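Local coordinates for staphylococcal superantigen-like 1 (Staphylococcus aureus, PDB 4O1N), which probably promotes virulence as a secreted protease that cleaves host collagens and cytokines, and pairs an OB-fold domain with a beta-grasp domain, at residues L144-L147 and D148-R152; R152-A155 and I156-G160. One frame throughout, in Å; residues are numbered along the deposited sequence.

How the contacts relate
Contacts 1 and 2 follow one another on a single helix, 144-159, within the beta-grasp domain of the staphylococcal/streptococcal toxin fold. Contact 1 takes the N-terminal half, directly after strand 141-143, and its centre lies about 4 Å from the centre of the chain. Contact 2 takes the C-terminal half and the residue that leaves the helix, with its centre about 15 Å from the centre of the chain. The two centres are about 12 Å apart, and R152 belongs to both. The helix thus begins against strand 83-87 of the OB-fold sheet and ends on strands 120-125 and 128-134 of its own domain's five-stranded sheet, spanning the junction of the two domains.

Contact 1 (L144-L147 and D148-R152); sequences LKEL and DYRLR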
loop_
_atom_site.group_PDB
_atom_site.type_symbol
_atom_site.label_atom_id
_atom_site.label_comp_id
_atom_site.label_asym_id
_atom_site.label_seq_id
_atom_site.Cartn_x
_atom_site.Cartn_y
_atom_site.Cartn_z
ATOM N N LEU A 144 -2.321 -2.648 -2.825
ATOM C CA LEU A 144 -1.029 -3.290 -2.699
ATOM C C LEU A 144 -0.001 -2.285 -2.240
ATOM O O LEU A 144 0.945 -2.643 -1.531
ATOM C CB LEU A 144 -0.581 -3.911 -4.016
ATOM C CG LEU A 144 -1.472 -4.999 -4.625
ATOM C CD1 LEU A 144 -0.869 -5.471 -5.917
ATOM C CD2 LEU A 144 -1.692 -6.171 -3.696
ATOM N N LYS A 145 -0.183 -1.019 -2.592
ATOM C CA LYS A 145 0.708 -0.003 -2.063
ATOM C C LYS A 145 0.724 -0.055 -0.541
ATOM O O LYS A 145 1.801 -0.021 0.050
ATOM C CB LYS A 145 0.314 1.389 -2.541
ATOM C CG LYS A 145 1.185 2.528 -2.035
ATOM C CD LYS A 145 0.604 3.877 -2.440
ATOM C CE LYS A 145 1.588 5.045 -2.287
ATOM N NZ LYS A 145 2.604 5.025 -3.365
ATOM N N GLU A 146 -0.447 -0.157 0.072
ATOM C CA GLU A 146 -0.570 -0.112 1.547
ATOM C C GLU A 146 -0.027 -1.385 2.187
ATOM O O GLU A 146 0.684 -1.335 3.212
ATOM C CB GLU A 146 -2.045 0.075 1.987
ATOM C CG GLU A 146 -2.255 -0.182 3.475
ATOM C CD GLU A 146 -3.593 0.310 4.021
ATOM O OE1 GLU A 146 -4.399 0.975 3.287
ATOM O OE2 GLU A 146 -3.810 0.006 5.225
ATOM N N LEU A 147 -0.397 -2.534 1.614
ATOM C CA LEU A 147 0.055 -3.812 2.160
ATOM C C LEU A 147 1.543 -3.933 2.023
ATOM O O LEU A 147 2.221 -4.312 2.970
ATOM C CB LEU A 147 -0.613 -4.977 1.445
ATOM C CG LEU A 147 -2.061 -5.211 1.858
ATOM C CD1 LEU A 147 -2.743 -6.180 0.912
ATOM C CD2 LEU A 147 -2.099 -5.763 3.257
ATOM N N ASP A 148 2.056 -3.592 0.848
ATOM C CA ASP A 148 3.503 -3.601 0.628
ATOM C C ASP A 148 4.253 -2.742 1.648
ATOM O O ASP A 148 5.170 -3.224 2.344
ATOM C CB ASP A 148 3.837 -3.117 -0.774
ATOM C CG ASP A 148 5.314 -3.004 -1.001
ATOM O OD1 ASP A 148 5.998 -4.026 -0.747
ATOM O OD2 ASP A 148 5.781 -1.902 -1.399
ATOM N N TYR A 149 3.837 -1.483 1.767
ATOM C CA TYR A 149 4.500 -0.579 2.680
ATOM C C TYR A 149 4.442 -1.138 4.082
ATOM O O TYR A 149 5.469 -1.273 4.696
ATOM C CB TYR A 149 3.923 0.850 2.640
ATOM C CG TYR A 149 4.681 1.836 3.538
ATOM C CD1 TYR A 149 5.730 2.615 3.051
ATOM C CD2 TYR A 149 4.363 1.946 4.893
ATOM C CE1 TYR A 149 6.428 3.466 3.876
ATOM C CE2 TYR A 149 5.057 2.791 5.740
ATOM C CZ TYR A 149 6.077 3.551 5.228
ATOM O OH TYR A 149 6.735 4.401 6.084
ATOM N N ARG A 150 3.260 -1.492 4.570
ATOM C CA ARG A 150 3.098 -1.823 6.000
ATOM C C ARG A 150 3.798 -3.112 6.383
ATOM O O ARG A 150 4.291 -3.223 7.509
ATOM C CB ARG A 150 1.637 -1.889 6.389
ATOM C CG ARG A 150 0.902 -0.564 6.167
ATOM C CD ARG A 150 0.577 0.194 7.452
ATOM N NE ARG A 150 1.507 1.256 7.762
ATOM C CZ ARG A 150 1.231 2.560 7.834
ATOM N NH1 ARG A 150 0.036 3.056 7.585
ATOM N NH2 ARG A 150 2.184 3.393 8.167
ATOM N N LEU A 151 3.865 -4.077 5.455
ATOM C CA LEU A 151 4.544 -5.333 5.760
ATOM C C LEU A 151 6.029 -5.049 5.803
ATOM O O LEU A 151 6.721 -5.546 6.688
ATOM C CB LEU A 151 4.218 -6.395 4.733
ATOM C CG LEU A 151 2.750 -6.807 4.793
ATOM C CD1 LEU A 151 2.274 -7.512 3.518
ATOM C CD2 LEU A 151 2.530 -7.720 5.980
ATOM N N ARG A 152 6.523 -4.226 4.878
ATOM C CA ARG A 152 7.952 -3.956 4.873
ATOM C C ARG A 152 8.348 -3.155 6.090
ATOM O O ARG A 152 9.385 -3.424 6.705
ATOM C CB ARG A 152 8.394 -3.263 3.608
ATOM C CG ARG A 152 8.259 -4.132 2.372
ATOM C CD ARG A 152 9.082 -3.600 1.197
ATOM N NE ARG A 152 8.499 -3.990 -0.099
ATOM C CZ ARG A 152 9.172 -4.157 -1.239
ATOM N NH1 ARG A 152 10.478 -3.982 -1.304
ATOM N NH2 ARG A 152 8.519 -4.499 -2.336
HETATM O O HOH W 1 -2.327 1.552 7.197
#
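The first two turns of helix 144-159, the long helix of the beta-grasp domain, hold this contact, in which the C=O groups of L144, E146 and L147 receive the N-H groups of D148, R150 and L151. The bond from D148 N to L144 O is 2.8 Å, and K145 O takes Y149 N in the same i to i+4 pattern.

On one side of the helix the aliphatic part of E146 lies against that of R150, CG to CG at 4.2 Å. The E146 chain runs out extended, whereas R150 bends at chi2 and chi3, and the carboxylate and guanidinium planes stand 85° apart. Their charged ends do not touch: a water donates to E146 OE2 at 2.9 Å and accepts from R150 NH1 at 2.8 Å, in the guanidinium plane. R150 has direct carboxylate partners in E37 and E153.

On another side, L151 CG sits beside the backbone N (chi1 -67°), which lays L151 CD1 against L147 O of the previous turn, 3.2 Å away, with L147 CB farther off at 4.4 Å. K145 and Y149 both lean on F86 of strand 83-87.

The D148 carboxylate is met by R152 from one turn on: D148 OD1 receives R152 NE at 2.6 Å on the syn side, with a weaker bond from NH2; OD2 is bonded to the hydroxyl of Y31. With both carboxylate oxygens engaged, buried D148 is probably kept ionised by R152, while E146 and R150 are joined by a bridging water and not by a direct salt bridge.

Contact 2 (R152-A155 and I156-G160); sequences RERA and IKQHG
With chi1 at 172° and an extended chain beyond it, E153 rises from the helix to meet K157 one turn on. The two chains slant across each other, and E153 OE2 comes within 3.7 Å of K157 NZ, a long salt bridge between a partly exposed glutamate and an exposed lysine. The other carboxylate oxygen, OE1, pairs with R150, so E153 is shared between cations on the preceding and following turns. K157 also rests its CB and CG over E153 O.

I156 places CG1 beside its backbone N, and this branch passes 3.1 Å from R152 O, the same oxygen that accepts I156 N at 2.7 Å. The isoleucine then reaches Y31 of helix 24-31 and Y162, while the guanidinium of R152, already held by D148, leads away to the backbone oxygen of Q187.

These residues form the last turns of helix 144-159 in the beta-grasp domain. K157 N and Q158 N still bond to E153 O and R154 O, but H159 N reaches A155 O through a weak bond bent to 133° at the hydrogen. G160 then departs from helical geometry with a positive phi, a conformation that favours glycine.

Near this end R154 and Q158 touch through their aliphatic parts, CG to CG at 4.0 Å, before their flat ends diverge in planes 55° apart. The H159 ring turns back beside the last turn: R154 O lies at its edge, near the ring plane, 3.6 Å from H159 ND1, and A155 CA approaches obliquely. R154 and H159 both extend to the five-stranded sheet, touching L121 and L131 and I123 and V130, respectively.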
loop_
_atom_site.group_PDB
_atom_site.type_symbol
_atom_site.label_atom_id
_atom_site.label_comp_id
_atom_site.label_asym_id
_atom_site.label_seq_id
_atom_site.Cartn_x
_atom_site.Cartn_y
_atom_site.Cartn_z
ATOM N N ARG A 152 6.523 -4.226 4.878
ATOM C CA ARG A 152 7.952 -3.956 4.873
ATOM C C ARG A 152 8.348 -3.155 6.090
ATOM O O ARG A 152 9.385 -3.424 6.705
ATOM C CB ARG A 152 8.394 -3.263 3.608
ATOM C CG ARG A 152 8.259 -4.132 2.372
ATOM C CD ARG A 152 9.082 -3.600 1.197
ATOM N NE ARG A 152 8.499 -3.990 -0.099
ATOM C CZ ARG A 152 9.172 -4.157 -1.239
ATOM N NH1 ARG A 152 10.478 -3.982 -1.304
ATOM N NH2 ARG A 152 8.519 -4.499 -2.336
ATOM N N GLU A 153 7.496 -2.210 6.471
ATOM C CA GLU A 153 7.683 -1.452 7.694
ATOM C C GLU A 153 7.874 -2.410 8.844
ATOM O O GLU A 153 8.822 -2.262 9.612
ATOM C CB GLU A 153 6.483 -0.536 7.979
ATOM C CG GLU A 153 6.534 0.143 9.355
ATOM C CD GLU A 153 5.451 1.201 9.582
ATOM O OE1 GLU A 153 4.274 0.959 9.269
ATOM O OE2 GLU A 153 5.786 2.282 10.101
ATOM N N ARG A 154 7.017 -3.423 8.959
ATOM C CA ARG A 154 7.188 -4.354 10.049
ATOM C C ARG A 154 8.454 -5.216 9.981
ATOM O O ARG A 154 9.111 -5.412 11.004
ATOM C CB ARG A 154 5.981 -5.252 10.247
ATOM C CG ARG A 154 5.924 -5.627 11.715
ATOM C CD ARG A 154 5.271 -6.945 12.002
ATOM N NE ARG A 154 3.861 -6.733 12.171
ATOM C CZ ARG A 154 3.115 -7.292 13.092
ATOM N NH1 ARG A 154 3.640 -8.104 13.998
ATOM N NH2 ARG A 154 1.810 -7.011 13.093
ATOM N N ALA A 155 8.786 -5.735 8.801
ATOM C CA ALA A 155 10.006 -6.526 8.625
ATOM C C ALA A 155 11.239 -5.676 8.929
ATOM O O ALA A 155 12.243 -6.180 9.495
ATOM C CB ALA A 155 10.084 -7.088 7.206
ATOM N N ILE A 156 11.172 -4.395 8.555
ATOM C CA ILE A 156 12.270 -3.493 8.817
ATOM C C ILE A 156 12.393 -3.152 10.302
ATOM O O ILE A 156 13.466 -3.180 10.870
ATOM C CB ILE A 156 12.136 -2.179 8.042
ATOM C CG1 ILE A 156 12.273 -2.421 6.551
ATOM C CG2 ILE A 156 13.197 -1.178 8.505
ATOM C CD1 ILE A 156 11.832 -1.246 5.707
ATOM N N LYS A 157 11.300 -2.807 10.941
ATOM C CA LYS A 157 11.418 -2.303 12.289
ATOM C C LYS A 157 11.635 -3.362 13.332
ATOM O O LYS A 157 12.384 -3.137 14.249
ATOM C CB LYS A 157 10.242 -1.391 12.621
ATOM C CG LYS A 157 10.322 -0.137 11.766
ATOM C CD LYS A 157 9.469 1.018 12.266
ATOM C CE LYS A 157 9.978 2.340 11.668
ATOM N NZ LYS A 157 8.943 3.410 11.673
ATOM N N GLN A 158 11.056 -4.543 13.158
ATOM C CA GLN A 158 11.168 -5.618 14.165
ATOM C C GLN A 158 12.088 -6.761 13.801
ATOM O O GLN A 158 12.438 -7.539 14.684
ATOM C CB GLN A 158 9.807 -6.230 14.431
ATOM C CG GLN A 158 8.680 -5.235 14.576
ATOM C CD GLN A 158 8.336 -4.958 16.013
ATOM O OE1 GLN A 158 7.164 -5.073 16.417
ATOM N NE2 GLN A 158 9.355 -4.578 16.809
ATOM N N HIS A 159 12.434 -6.912 12.520
ATOM C CA HIS A 159 13.314 -7.993 12.102
ATOM C C HIS A 159 14.513 -7.502 11.297
ATOM O O HIS A 159 15.223 -8.278 10.780
ATOM C CB HIS A 159 12.525 -9.037 11.335
ATOM C CG HIS A 159 11.285 -9.462 12.041
ATOM N ND1 HIS A 159 10.114 -8.741 11.980
ATOM C CD2 HIS A 159 11.033 -10.519 12.842
ATOM C CE1 HIS A 159 9.191 -9.340 12.709
ATOM N NE2 HIS A 159 9.727 -10.418 13.248
ATOM N N GLY A 160 14.782 -6.214 11.185
ATOM C CA GLY A 160 16.056 -5.823 10.568
ATOM C C GLY A 160 16.286 -6.093 9.085
ATOM O O GLY A 160 17.412 -6.019 8.617
#